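Local coordinates for ABC transporter, solute-binding protein (Staphylococcus aureus, PDB 6LKL) that binds alpha-D-glucose 6-phosphate and probably serves as the solute-binding lipoprotein of an ABC transporter, at residues A[3-8]-A[27-32]; A[78-83]-A[255-260]; A[147-152]-A[278-283]; A[128-133]-A[180-185]. One frame throughout, in Å; residues are numbered along the deposited sequence.

Interaction 1: A[3-8]-A[27-32]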
loop_
_atom_site.group_PDB
_atom_site.type_symbol
_atom_site.label_atom_id
_atom_site.label_comp_id
_atom_site.label_asym_id
_atom_site.label_seq_id
_atom_site.Cartn_x
_atom_site.Cartn_y
_atom_site.Cartn_z
ATOM N N LEU A 3 -24.281 -4.577 -1.816
ATOM C CA LEU A 3 -23.218 -4.129 -0.922
ATOM C C LEU A 3 -22.110 -3.505 -1.763
ATOM O O LEU A 3 -21.513 -4.179 -2.607
ATOM C CB LEU A 3 -22.692 -5.309 -0.102
ATOM C CG LEU A 3 -21.423 -5.149 0.738
ATOM C CD1 LEU A 3 -21.606 -4.135 1.845
ATOM C CD2 LEU A 3 -21.025 -6.496 1.318
ATOM N N THR A 4 -21.838 -2.223 -1.539
ATOM C CA THR A 4 -20.931 -1.461 -2.389
ATOM C C THR A 4 -19.575 -1.314 -1.709
ATOM O O THR A 4 -19.497 -0.893 -0.550
ATOM C CB THR A 4 -21.522 -0.086 -2.705
ATOM O OG1 THR A 4 -22.775 -0.250 -3.380
ATOM C CG2 THR A 4 -20.585 0.706 -3.602
ATOM N N VAL A 5 -18.515 -1.661 -2.436
ATOM C CA VAL A 5 -17.151 -1.662 -1.918
ATOM C C VAL A 5 -16.304 -0.728 -2.777
ATOM O O VAL A 5 -16.219 -0.909 -3.998
ATOM C CB VAL A 5 -16.557 -3.082 -1.907
ATOM C CG1 VAL A 5 -15.112 -3.067 -1.442
ATOM C CG2 VAL A 5 -17.383 -4.000 -1.020
ATOM N N TYR A 6 -15.685 0.270 -2.143
ATOM C CA TYR A 6 -14.602 1.019 -2.772
ATOM C C TYR A 6 -13.302 0.243 -2.610
ATOM O O TYR A 6 -12.987 -0.219 -1.509
ATOM C CB TYR A 6 -14.426 2.400 -2.139
ATOM C CG TYR A 6 -15.667 3.256 -2.005
ATOM C CD1 TYR A 6 -16.520 3.109 -0.922
ATOM C CD2 TYR A 6 -15.955 4.244 -2.938
ATOM C CE1 TYR A 6 -17.639 3.905 -0.783
ATOM C CE2 TYR A 6 -17.071 5.043 -2.809
ATOM C CZ TYR A 6 -17.910 4.870 -1.730
ATOM O OH TYR A 6 -19.025 5.667 -1.599
ATOM N N SER A 7 -12.533 0.112 -3.695
ATOM C CA SER A 7 -11.240 -0.555 -3.582
ATOM C C SER A 7 -10.233 -0.053 -4.610
ATOM O O SER A 7 -10.566 0.005 -5.806
ATOM C CB SER A 7 -11.405 -2.067 -3.730
ATOM O OG SER A 7 -10.156 -2.725 -3.600
ATOM N N PRO A 8 -9.017 0.313 -4.193
ATOM C CA PRO A 8 -7.953 0.597 -5.165
ATOM C C PRO A 8 -7.295 -0.643 -5.744
ATOM O O PRO A 8 -6.412 -0.510 -6.597
ATOM C CB PRO A 8 -6.954 1.411 -4.336
ATOM C CG PRO A 8 -7.091 0.845 -2.973
ATOM C CD PRO A 8 -8.570 0.587 -2.814
ATOM N N VAL A 27 -25.470 -12.170 -1.114
ATOM C CA VAL A 27 -25.452 -10.734 -1.348
ATOM C C VAL A 27 -24.566 -10.476 -2.557
ATOM O O VAL A 27 -23.582 -11.183 -2.789
ATOM C CB VAL A 27 -24.952 -9.967 -0.098
ATOM C CG1 VAL A 27 -23.510 -10.344 0.230
ATOM C CG2 VAL A 27 -25.102 -8.464 -0.285
ATOM N N LYS A 28 -24.929 -9.468 -3.338
ATOM C CA LYS A 28 -24.132 -9.045 -4.479
ATOM C C LYS A 28 -23.244 -7.885 -4.055
ATOM O O LYS A 28 -23.709 -6.953 -3.391
ATOM C CB LYS A 28 -25.020 -8.631 -5.653
ATOM C CG LYS A 28 -24.299 -8.585 -7.002
ATOM C CD LYS A 28 -23.904 -9.973 -7.500
ATOM C CE LYS A 28 -23.083 -9.897 -8.782
ATOM N NZ LYS A 28 -21.745 -9.271 -8.577
ATOM N N ILE A 29 -21.973 -7.947 -4.435
ATOM C CA ILE A 29 -21.025 -6.877 -4.156
ATOM C C ILE A 29 -20.787 -6.100 -5.440
ATOM O O ILE A 29 -20.564 -6.692 -6.505
ATOM C CB ILE A 29 -19.708 -7.425 -3.578
ATOM C CG1 ILE A 29 -19.921 -7.878 -2.133
ATOM C CG2 ILE A 29 -18.593 -6.371 -3.652
ATOM C CD1 ILE A 29 -18.743 -8.610 -1.523
ATOM N N GLU A 30 -20.840 -4.778 -5.341
ATOM C CA GLU A 30 -20.432 -3.882 -6.409
ATOM C C GLU A 30 -19.140 -3.198 -5.990
ATOM O O GLU A 30 -19.004 -2.757 -4.845
ATOM C CB GLU A 30 -21.521 -2.844 -6.698
ATOM C CG GLU A 30 -21.154 -1.795 -7.738
ATOM C CD GLU A 30 -22.055 -0.574 -7.679
ATOM O OE1 GLU A 30 -22.733 -0.377 -6.647
ATOM O OE2 GLU A 30 -22.080 0.196 -8.663
ATOM N N ILE A 31 -18.189 -3.126 -6.916
ATOM C CA ILE A 31 -16.866 -2.582 -6.644
ATOM C C ILE A 31 -16.712 -1.279 -7.415
ATOM O O ILE A 31 -16.911 -1.245 -8.636
ATOM C CB ILE A 31 -15.759 -3.579 -7.027
ATOM C CG1 ILE A 31 -15.986 -4.924 -6.330
ATOM C CG2 ILE A 31 -14.395 -3.015 -6.645
ATOM C CD1 ILE A 31 -15.129 -6.053 -6.867
ATOM N N LYS A 32 -16.354 -0.213 -6.705
ATOM C CA LYS A 32 -15.964 1.049 -7.318
ATOM C C LYS A 32 -14.442 1.142 -7.288
ATOM O O LYS A 32 -13.832 1.063 -6.216
ATOM C CB LYS A 32 -16.616 2.234 -6.602
ATOM C CG LYS A 32 -18.138 2.229 -6.737
ATOM C CD LYS A 32 -18.800 3.499 -6.217
ATOM C CE LYS A 32 -20.220 3.618 -6.767
ATOM N NZ LYS A 32 -21.008 4.737 -6.173
#

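Interaction 2: A[78-83]-A[255-260]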
loop_
_atom_site.group_PDB
_atom_site.type_symbol
_atom_site.label_atom_id
_atom_site.label_comp_id
_atom_site.label_asym_id
_atom_site.label_seq_id
_atom_site.Cartn_x
_atom_site.Cartn_y
_atom_site.Cartn_z
ATOM N N VAL A 78 -9.024 -8.147 16.027
ATOM C CA VAL A 78 -7.927 -7.234 16.347
ATOM C C VAL A 78 -6.986 -7.852 17.375
ATOM O O VAL A 78 -5.762 -7.703 17.279
ATOM C CB VAL A 78 -8.462 -5.868 16.819
ATOM C CG1 VAL A 78 -9.208 -5.172 15.687
ATOM C CG2 VAL A 78 -9.340 -6.014 18.057
ATOM N N THR A 79 -7.530 -8.555 18.370
ATOM C CA THR A 79 -6.672 -9.165 19.379
ATOM C C THR A 79 -5.766 -10.237 18.785
ATOM O O THR A 79 -4.775 -10.614 19.419
ATOM C CB THR A 79 -7.515 -9.760 20.510
ATOM O OG1 THR A 79 -8.336 -10.818 20.002
ATOM C CG2 THR A 79 -8.394 -8.689 21.143
ATOM N N GLN A 80 -6.077 -10.730 17.587
ATOM C CA GLN A 80 -5.230 -11.691 16.898
ATOM C C GLN A 80 -4.322 -11.037 15.858
ATOM O O GLN A 80 -3.687 -11.748 15.075
ATOM C CB GLN A 80 -6.087 -12.776 16.238
ATOM C CG GLN A 80 -6.394 -13.970 17.141
ATOM C CD GLN A 80 -5.157 -14.787 17.488
ATOM O OE1 GLN A 80 -4.332 -14.372 18.303
ATOM N NE2 GLN A 80 -5.028 -15.958 16.874
ATOM N N GLN A 81 -4.243 -9.708 15.835
ATOM C CA GLN A 81 -3.413 -8.999 14.870
ATOM C C GLN A 81 -2.054 -8.672 15.474
ATOM O O GLN A 81 -1.927 -8.439 16.678
ATOM C CB GLN A 81 -4.082 -7.703 14.399
ATOM C CG GLN A 81 -5.279 -7.907 13.481
ATOM C CD GLN A 81 -5.816 -6.606 12.910
ATOM O OE1 GLN A 81 -5.348 -5.519 13.254
ATOM N NE2 GLN A 81 -6.800 -6.711 12.023
ATOM N N LEU A 82 -1.036 -8.659 14.615
ATOM C CA LEU A 82 0.302 -8.246 15.019
ATOM C C LEU A 82 0.251 -6.893 15.718
ATOM O O LEU A 82 -0.305 -5.926 15.189
ATOM C CB LEU A 82 1.219 -8.184 13.795
ATOM C CG LEU A 82 1.380 -9.507 13.030
ATOM C CD1 LEU A 82 2.080 -9.286 11.697
ATOM C CD2 LEU A 82 2.124 -10.540 13.856
ATOM N N GLU A 83 0.840 -6.830 16.915
ATOM C CA GLU A 83 0.671 -5.657 17.769
ATOM C C GLU A 83 1.249 -4.397 17.140
ATOM O O GLU A 83 0.703 -3.305 17.332
ATOM C CB GLU A 83 1.339 -5.894 19.124
ATOM C CG GLU A 83 0.718 -6.996 19.961
ATOM C CD GLU A 83 1.162 -6.932 21.411
ATOM O OE1 GLU A 83 2.181 -6.265 21.692
ATOM O OE2 GLU A 83 0.496 -7.550 22.269
ATOM N N ILE A 255 -1.954 -9.707 8.403
ATOM C CA ILE A 255 -1.978 -8.903 9.624
ATOM C C ILE A 255 -2.090 -9.751 10.883
ATOM O O ILE A 255 -1.973 -9.211 11.989
ATOM C CB ILE A 255 -3.139 -7.891 9.530
ATOM C CG1 ILE A 255 -3.089 -6.855 10.658
ATOM C CG2 ILE A 255 -4.489 -8.611 9.529
ATOM C CD1 ILE A 255 -1.858 -5.983 10.652
ATOM N N ARG A 256 -2.291 -11.062 10.748
ATOM C CA ARG A 256 -2.625 -11.920 11.879
ATOM C C ARG A 256 -1.397 -12.571 12.506
ATOM O O ARG A 256 -0.482 -13.020 11.811
ATOM C CB ARG A 256 -3.605 -13.016 11.452
ATOM C CG ARG A 256 -5.012 -12.520 11.133
ATOM C CD ARG A 256 -5.940 -13.677 10.772
ATOM N NE ARG A 256 -6.220 -14.531 11.928
ATOM C CZ ARG A 256 -7.288 -14.423 12.716
ATOM N NH1 ARG A 256 -8.216 -13.500 12.488
ATOM N NH2 ARG A 256 -7.434 -15.250 13.743
ATOM N N LYS A 257 -1.406 -12.626 13.840
ATOM C CA LYS A 257 -0.415 -13.386 14.598
ATOM C C LYS A 257 -0.343 -14.835 14.134
ATOM O O LYS A 257 0.746 -15.399 13.982
ATOM C CB LYS A 257 -0.796 -13.363 16.078
ATOM C CG LYS A 257 -0.800 -12.006 16.745
ATOM C CD LYS A 257 -1.380 -12.138 18.147
ATOM C CE LYS A 257 -0.526 -11.491 19.214
ATOM N NZ LYS A 257 -0.611 -10.008 19.168
ATOM N N ASP A 258 -1.502 -15.461 13.936
ATOM C CA ASP A 258 -1.614 -16.898 13.733
ATOM C C ASP A 258 -1.572 -17.299 12.264
ATOM O O ASP A 258 -2.024 -18.396 11.917
ATOM C CB ASP A 258 -2.900 -17.413 14.386
ATOM C CG ASP A 258 -4.141 -16.720 13.856
ATOM O OD1 ASP A 258 -4.039 -16.010 12.833
ATOM O OD2 ASP A 258 -5.220 -16.882 14.463
ATOM N N VAL A 259 -1.048 -16.442 11.395
ATOM C CA VAL A 259 -0.874 -16.754 9.983
ATOM C C VAL A 259 0.597 -16.571 9.652
ATOM O O VAL A 259 1.194 -15.546 9.999
ATOM C CB VAL A 259 -1.757 -15.868 9.083
ATOM C CG1 VAL A 259 -1.495 -16.163 7.611
ATOM C CG2 VAL A 259 -3.224 -16.077 9.412
ATOM N N SER A 260 1.174 -17.556 8.977
ATOM C CA SER A 260 2.605 -17.554 8.736
ATOM C C SER A 260 2.915 -16.805 7.450
ATOM O O SER A 260 2.053 -16.608 6.589
ATOM C CB SER A 260 3.139 -18.984 8.638
ATOM O OG SER A 260 2.734 -19.585 7.420
#

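Interaction 3: A[147-152]-A[278-283]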
loop_
_atom_site.group_PDB
_atom_site.type_symbol
_atom_site.label_atom_id
_atom_site.label_comp_id
_atom_site.label_asym_id
_atom_site.label_seq_id
_atom_site.Cartn_x
_atom_site.Cartn_y
_atom_site.Cartn_z
ATOM N N ILE A 147 11.944 8.604 2.983
ATOM C CA ILE A 147 13.095 9.488 2.821
ATOM C C ILE A 147 13.111 10.535 3.926
ATOM O O ILE A 147 14.161 10.826 4.511
ATOM C CB ILE A 147 13.079 10.128 1.420
ATOM C CG1 ILE A 147 13.358 9.062 0.355
ATOM C CG2 ILE A 147 14.100 11.257 1.321
ATOM C CD1 ILE A 147 13.057 9.506 -1.070
ATOM N N TYR A 148 11.947 11.103 4.242
ATOM C CA TYR A 148 11.885 12.069 5.330
ATOM C C TYR A 148 12.299 11.436 6.649
ATOM O O TYR A 148 12.904 12.104 7.492
ATOM C CB TYR A 148 10.478 12.662 5.444
ATOM C CG TYR A 148 10.336 13.651 6.578
ATOM C CD1 TYR A 148 10.834 14.942 6.466
ATOM C CD2 TYR A 148 9.717 13.289 7.769
ATOM C CE1 TYR A 148 10.716 15.847 7.504
ATOM C CE2 TYR A 148 9.596 14.188 8.811
ATOM C CZ TYR A 148 10.097 15.467 8.671
ATOM O OH TYR A 148 9.979 16.371 9.705
ATOM N N SER A 149 12.007 10.150 6.839
ATOM C CA SER A 149 12.291 9.517 8.121
ATOM C C SER A 149 13.778 9.268 8.345
ATOM O O SER A 149 14.172 9.004 9.484
ATOM C CB SER A 149 11.528 8.195 8.231
ATOM O OG SER A 149 12.206 7.160 7.542
ATOM N N MET A 150 14.616 9.365 7.309
ATOM C CA MET A 150 16.044 9.112 7.498
ATOM C C MET A 150 16.651 10.106 8.483
ATOM O O MET A 150 17.302 9.710 9.458
ATOM C CB MET A 150 16.782 9.173 6.158
ATOM C CG MET A 150 16.440 8.047 5.194
ATOM S SD MET A 150 17.533 7.979 3.757
ATOM C CE MET A 150 17.029 9.429 2.847
ATOM N N HIS A 151 16.447 11.407 8.241
ATOM C CA HIS A 151 16.973 12.463 9.099
ATOM C C HIS A 151 15.900 13.469 9.506
ATOM O O HIS A 151 16.228 14.494 10.119
ATOM C CB HIS A 151 18.120 13.195 8.385
ATOM C CG HIS A 151 19.200 12.286 7.885
ATOM N ND1 HIS A 151 19.294 11.905 6.564
ATOM C CD2 HIS A 151 20.242 11.697 8.518
ATOM C CE1 HIS A 151 20.332 11.105 6.409
ATOM N NE2 HIS A 151 20.926 10.963 7.580
ATOM N N HIS A 152 14.632 13.203 9.191
ATOM C CA HIS A 152 13.537 14.156 9.390
ATOM C C HIS A 152 13.837 15.504 8.737
ATOM O O HIS A 152 13.608 16.570 9.309
ATOM C CB HIS A 152 13.225 14.316 10.876
ATOM C CG HIS A 152 12.490 13.149 11.453
ATOM N ND1 HIS A 152 11.708 13.241 12.584
ATOM C CD2 HIS A 152 12.399 11.864 11.036
ATOM C CE1 HIS A 152 11.175 12.060 12.845
ATOM N NE2 HIS A 152 11.578 11.208 11.920
ATOM N N LYS A 278 9.983 2.613 14.673
ATOM C CA LYS A 278 8.643 3.158 14.844
ATOM C C LYS A 278 8.693 4.605 15.324
ATOM O O LYS A 278 7.890 5.438 14.889
ATOM C CB LYS A 278 7.855 2.270 15.805
ATOM C CG LYS A 278 7.736 0.833 15.282
ATOM C CD LYS A 278 6.734 0.684 14.145
ATOM C CE LYS A 278 6.710 -0.753 13.621
ATOM N NZ LYS A 278 7.883 -1.053 12.739
ATOM N N SER A 279 9.633 4.899 16.216
ATOM C CA SER A 279 9.796 6.250 16.737
ATOM C C SER A 279 10.345 7.180 15.660
ATOM O O SER A 279 10.772 8.298 15.950
ATOM C CB SER A 279 10.732 6.244 17.946
ATOM O OG SER A 279 12.079 6.056 17.547
ATOM N N LYS A 280 10.331 6.712 14.416
ATOM C CA LYS A 280 10.825 7.500 13.295
ATOM C C LYS A 280 9.685 7.862 12.349
ATOM O O LYS A 280 9.617 8.981 11.842
ATOM C CB LYS A 280 11.905 6.728 12.536
ATOM C CG LYS A 280 13.324 7.082 12.950
ATOM C CD LYS A 280 14.351 6.377 12.078
ATOM C CE LYS A 280 14.873 7.293 10.984
ATOM N NZ LYS A 280 16.273 6.963 10.598
ATOM N N LEU A 281 8.790 6.907 12.116
ATOM C CA LEU A 281 7.647 7.126 11.240
ATOM C C LEU A 281 6.979 8.458 11.561
ATOM O O LEU A 281 6.398 8.629 12.632
ATOM C CB LEU A 281 6.636 5.987 11.388
ATOM C CG LEU A 281 7.161 4.592 11.042
ATOM C CD1 LEU A 281 6.192 3.522 11.521
ATOM C CD2 LEU A 281 7.405 4.468 9.546
ATOM N N PRO A 282 7.067 9.399 10.627
ATOM C CA PRO A 282 6.487 10.739 10.824
ATOM C C PRO A 282 5.009 10.643 11.171
ATOM O O PRO A 282 4.219 10.056 10.429
ATOM C CB PRO A 282 6.711 11.436 9.476
ATOM C CG PRO A 282 6.987 10.360 8.493
ATOM C CD PRO A 282 7.449 9.145 9.226
ATOM N N ASP A 283 4.639 11.237 12.305
ATOM C CA ASP A 283 3.253 11.235 12.775
ATOM C C ASP A 283 2.567 12.513 12.293
ATOM O O ASP A 283 2.236 13.418 13.058
ATOM C CB ASP A 283 3.210 11.111 14.292
ATOM C CG ASP A 283 1.804 10.904 14.824
ATOM O OD1 ASP A 283 0.897 10.606 14.018
ATOM O OD2 ASP A 283 1.609 11.034 16.051
HETATM O O HOH W 1 14.777 5.627 8.285
#

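Interaction 4: A[128-133]-A[180-185]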
loop_
_atom_site.group_PDB
_atom_site.type_symbol
_atom_site.label_atom_id
_atom_site.label_comp_id
_atom_site.label_asym_id
_atom_site.label_seq_id
_atom_site.Cartn_x
_atom_site.Cartn_y
_atom_site.Cartn_z
ATOM N N LYS A 128 18.101 9.200 -14.072
ATOM C CA LYS A 128 17.947 7.877 -14.665
ATOM C C LYS A 128 17.273 6.914 -13.698
ATOM O O LYS A 128 17.394 5.692 -13.845
ATOM C CB LYS A 128 19.313 7.343 -15.095
ATOM C CG LYS A 128 19.921 8.143 -16.248
ATOM C CD LYS A 128 21.288 7.654 -16.684
ATOM C CE LYS A 128 21.811 8.483 -17.846
ATOM N NZ LYS A 128 23.163 8.050 -18.289
ATOM N N ILE A 129 16.582 7.452 -12.695
ATOM C CA ILE A 129 15.747 6.687 -11.782
ATOM C C ILE A 129 14.410 7.410 -11.678
ATOM O O ILE A 129 14.270 8.563 -12.086
ATOM C CB ILE A 129 16.406 6.515 -10.400
ATOM C CG1 ILE A 129 16.675 7.889 -9.781
ATOM C CG2 ILE A 129 17.696 5.708 -10.539
ATOM C CD1 ILE A 129 17.337 7.848 -8.431
ATOM N N ALA A 130 13.415 6.715 -11.133
ATOM C CA ALA A 130 12.046 7.201 -11.208
ATOM C C ALA A 130 11.269 6.870 -9.943
ATOM O O ALA A 130 11.539 5.885 -9.257
ATOM C CB ALA A 130 11.319 6.610 -12.421
ATOM N N TYR A 131 10.289 7.722 -9.653
ATOM C CA TYR A 131 9.308 7.494 -8.606
ATOM C C TYR A 131 7.977 8.026 -9.117
ATOM O O TYR A 131 7.913 8.690 -10.154
ATOM C CB TYR A 131 9.707 8.177 -7.293
ATOM C CG TYR A 131 9.683 9.691 -7.361
ATOM C CD1 TYR A 131 10.584 10.383 -8.159
ATOM C CD2 TYR A 131 8.764 10.426 -6.624
ATOM C CE1 TYR A 131 10.567 11.761 -8.228
ATOM C CE2 TYR A 131 8.741 11.814 -6.685
ATOM C CZ TYR A 131 9.644 12.471 -7.491
ATOM O OH TYR A 131 9.634 13.844 -7.563
ATOM N N SER A 132 6.908 7.746 -8.380
ATOM C CA SER A 132 5.579 8.199 -8.760
ATOM C C SER A 132 5.142 9.365 -7.883
ATOM O O SER A 132 5.516 9.464 -6.710
ATOM C CB SER A 132 4.559 7.059 -8.669
ATOM O OG SER A 132 4.552 6.470 -7.382
ATOM N N ASN A 133 4.343 10.246 -8.476
ATOM C CA ASN A 133 3.873 11.484 -7.867
ATOM C C ASN A 133 3.329 11.239 -6.464
ATOM O O ASN A 133 2.298 10.571 -6.310
ATOM C CB ASN A 133 2.793 12.099 -8.760
ATOM C CG ASN A 133 2.351 13.476 -8.298
ATOM O OD1 ASN A 133 2.610 13.891 -7.167
ATOM N ND2 ASN A 133 1.677 14.197 -9.183
ATOM N N GLY A 180 13.930 -1.329 -18.941
ATOM C CA GLY A 180 15.229 -0.734 -19.162
ATOM C C GLY A 180 15.245 0.754 -19.425
ATOM O O GLY A 180 16.285 1.277 -19.840
ATOM N N LYS A 181 14.139 1.459 -19.190
ATOM C CA LYS A 181 14.145 2.905 -19.386
ATOM C C LYS A 181 14.847 3.622 -18.239
ATOM O O LYS A 181 15.404 4.706 -18.442
ATOM C CB LYS A 181 12.712 3.420 -19.526
ATOM C CG LYS A 181 12.592 4.893 -19.907
ATOM C CD LYS A 181 11.127 5.308 -20.033
ATOM C CE LYS A 181 10.960 6.735 -20.550
ATOM N NZ LYS A 181 12.107 7.623 -20.217
ATOM N N TYR A 182 14.847 3.031 -17.045
ATOM C CA TYR A 182 15.512 3.594 -15.878
ATOM C C TYR A 182 16.322 2.507 -15.184
ATOM O O TYR A 182 15.986 1.321 -15.257
ATOM C CB TYR A 182 14.500 4.192 -14.882
ATOM C CG TYR A 182 13.644 5.312 -15.443
ATOM C CD1 TYR A 182 14.178 6.572 -15.681
ATOM C CD2 TYR A 182 12.301 5.109 -15.725
ATOM C CE1 TYR A 182 13.397 7.595 -16.192
ATOM C CE2 TYR A 182 11.512 6.125 -16.235
ATOM C CZ TYR A 182 12.066 7.366 -16.464
ATOM O OH TYR A 182 11.286 8.378 -16.971
ATOM N N TYR A 183 17.393 2.926 -14.499
ATOM C CA TYR A 183 18.196 1.991 -13.710
ATOM C C TYR A 183 17.406 1.427 -12.537
ATOM O O TYR A 183 17.584 0.261 -12.164
ATOM C CB TYR A 183 19.450 2.679 -13.170
ATOM C CG TYR A 183 20.564 2.886 -14.163
ATOM C CD1 TYR A 183 21.435 1.855 -14.482
ATOM C CD2 TYR A 183 20.771 4.123 -14.752
ATOM C CE1 TYR A 183 22.466 2.044 -15.380
ATOM C CE2 TYR A 183 21.797 4.322 -15.650
ATOM C CZ TYR A 183 22.642 3.280 -15.961
ATOM O OH TYR A 183 23.665 3.480 -16.859
ATOM N N ALA A 184 16.565 2.250 -11.915
ATOM C CA ALA A 184 15.921 1.873 -10.667
ATOM C C ALA A 184 14.741 2.798 -10.426
ATOM O O ALA A 184 14.637 3.871 -11.026
ATOM C CB ALA A 184 16.901 1.934 -9.490
ATOM N N GLY A 185 13.852 2.371 -9.532
ATOM C CA GLY A 185 12.690 3.177 -9.211
ATOM C C GLY A 185 12.092 2.774 -7.884
ATOM O O GLY A 185 12.418 1.728 -7.316
#

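Interaction 1: A[3-8]-A[27-32]
Leu3 and Lys32, which have the most surface buried by this contact, sit near opposite ends of a pair of parallel strands and on opposite faces of it. Leu3 lies alongside its partner Ile29, the two pointing the same way. Its CG is anti to the backbone N (chi1 170°), which lets Leu3 CD2 reach Ile29 CG1 at 3.9 Å, while Leu3 CB touches Val27 CG2 at 4.0 Å. Val5, the next residue on that face, brings CG2 to 3.7 Å from Ile29 CG2. Branched aliphatic residues suit this face because helices pack over it: Phe21 of helix 11-25 touches Val27 and Ile29, and Leu233 of helix 230-237 touches Leu3 and Val5.

Lys32 belongs to the other face. Its extended chain runs beside the ring of Tyr6, with Lys32 CD 4.1 Å from Tyr6 CE2, so the methylenes supply apolar cover while the amino group travels on toward a long, weak ion pair with Glu46. Glu46 also bonds Tyr6 OH, as does Gly52 N. Next along, Thr4 OG1 donates to Glu30 OE1 over 3.3 Å, meeting the carboxylate on its anti side and 24° out of its plane.

Five backbone bonds join the strands, among them Val5 N to Glu30 O at 2.7 Å and Lys32 N to Val5 O at 2.8 Å. With helix 11-25 between the strands in sequence, this is a beta-alpha-beta unit. Its chemistry implies a two-sided pair: an apolar face turned to helices, and a polar one where Lys32 spends its methylenes on packing and Glu30 its carboxylate on Thr4.

Interaction 2: A[78-83]-A[255-260]
Gln80 and Leu82 hold the backbone of the other segment on either side of Gln81: Gln80 O accepts from Lys257 N at 2.7 Å, and Leu82 N donates to Ile255 O at 2.8 Å. Between these bonds Gln81 and Arg256 form a single beta bridge. Gln81 lays its extended side chain obliquely across Ile255, with Gln81 CD 3.5 Å from Ile255 CG1, and Leu82 turns CD2 toward Lys257 CA. The chain of Lys257, bent at its far end, runs past Gln80 O and brings NZ to Gln81 O at 3.2 Å, 42° out of the carbonyl plane; lysine is long enough to carry an N-H that far.

At the other edge Gln80 CB rests over one face of the Arg256 guanidinium, offset toward its rim. Gln80 NE2 lies 2.6 Å from Asp258 OD2, but the bond is strongly bent and weak. Arg256 holds that carboxylate side-on in a salt bridge: its NE and NH2 match Asp258 OD1 and OD2, both at 2.8 Å and on syn lone pairs, which should fix the carboxylate's rotation.

Farther out, Arg256 NH1 bonds Thr238 O, Ile255 N bonds Gln243 of helix 240-249, and Arg86 gives Gln81 O a second donor. This is a contact between two loops of a periplasmic-binding-protein fold: a 3-10 segment and the loop after it, bridged to a type I beta turn, Arg256 to Val259, just past strand 253-254.

Interaction 3: A[147-152]-A[278-283]
Tyr148 and Pro282 lie flank to flank with their side chains pointing opposite ways, where the last turn of helix 138-151 meets the loop leading to helix 286-293, so the contact ties a helix end to the C-terminal tail of this solute-binding fold. With chi1 at 179° the CG of Tyr148 stands opposite its backbone N, and the end of the ring comes near Pro282. There Tyr148 CD2 lies 3.9 Å from Pro282 CB, an oblique approach. Proline suits the spot as a compact, rigid apolar knob, and its CD also nears Ser149 CB; its carbonyl, Pro282 O, is taken up by Arg145 of the same helix.

His152 stands beyond the helix with a positive phi, a conformation that turns the chain out of the spiral. Its ring folds back so that Tyr148 CE2 lies over one face, offset toward the rim and 4.0 Å above the plane, and it offers NE2 to Lys280 O, which is tilted 21° from the ring plane. Histidine fits because it can present a flat surface to the tyrosine and an N-H to a carbonyl.

The side chain of Lys280 reaches back to the helix end. Its NZ is placed 3.1 Å from Met150 O as a donor, a sensible partner for a carbonyl in the last helical turn, but the lysine is modelled too close to Ser149 O, so the exact position of this end is doubtful. Ser149 OG itself bonds Ala146 O and receives a water. The firmer polar link is His152 NE2 to Lys280 O, 3.0 Å long, in the carbonyl plane on a lone pair, bent to 141° at the hydrogen.

Interaction 4: A[128-133]-A[180-185]
The ring of Tyr182 is sandwiched between Ala130 and Lys181. It and the ring of Tyr183 flank the start of a parallel strand pair, 129-132 with 184-188, in the mixed sheet. Ala130 CB sits over one face of Tyr182 as a CH-pi contact, 3.9 Å from the centroid and 15° off the ring normal; Lys181 CG lies over the opposite face, and Lys128 O at the edge, in plane. Tyr183 is met differently: Lys128 CB lies at its edge, in plane, and the extended lysine runs alongside it, bringing Lys128 CD to 3.5 Å from Tyr183 CE2. Small alanine leaves room for a broad ring, while the lysine's methylenes can follow a tyrosine's rim outward and still carry the charge away.

Tyr183 N donates to Lys128 O at 2.8 Å and Ala130 N to Ala184 O at 3.1 Å. On the face opposite to Ala130, Ile129 CG2 touches Ala184 CB at 4.0 Å, and Phe160 of helix 154-161 packs against the isoleucine. Strand 165-167 pairs with the other edge of strand 129-132, and its Met165 and Leu167 also touch Tyr182.

The incoming segment begins at Gly180, whose positive phi ends the preceding helix in a Schellman motif. Farther along strand 129-132, Ser132 OG bonds Thr170, one of the residues that bind the sugar phosphate. Glycine suits position 185 because a CB there would be tight against Ala130 O, which lies 2.9 Å from Gly185 CA, a CA-H...O contact.

Along the chain, interaction 1 closes before the others open; interaction 4 falls wholly between the two segments of interaction 2, whereas interaction 3 crosses both, its second segment coming last of all. Interactions 1 and 4 both reach the large mixed sheet but lie on opposite sides of the chain's centre, their centres about 33 Å apart. Interaction 2 lies about 25 Å from interaction 1 and from interaction 3, centre to centre. Interactions 3 and 4 come within about 7 Å at their nearest atoms, strand 129-132 being followed by helix 138-151. Two parallel strand pairings thus build distant parts of the sheet, while the tail after strand 253-254 ties back to earlier chain at interactions 2 and 3.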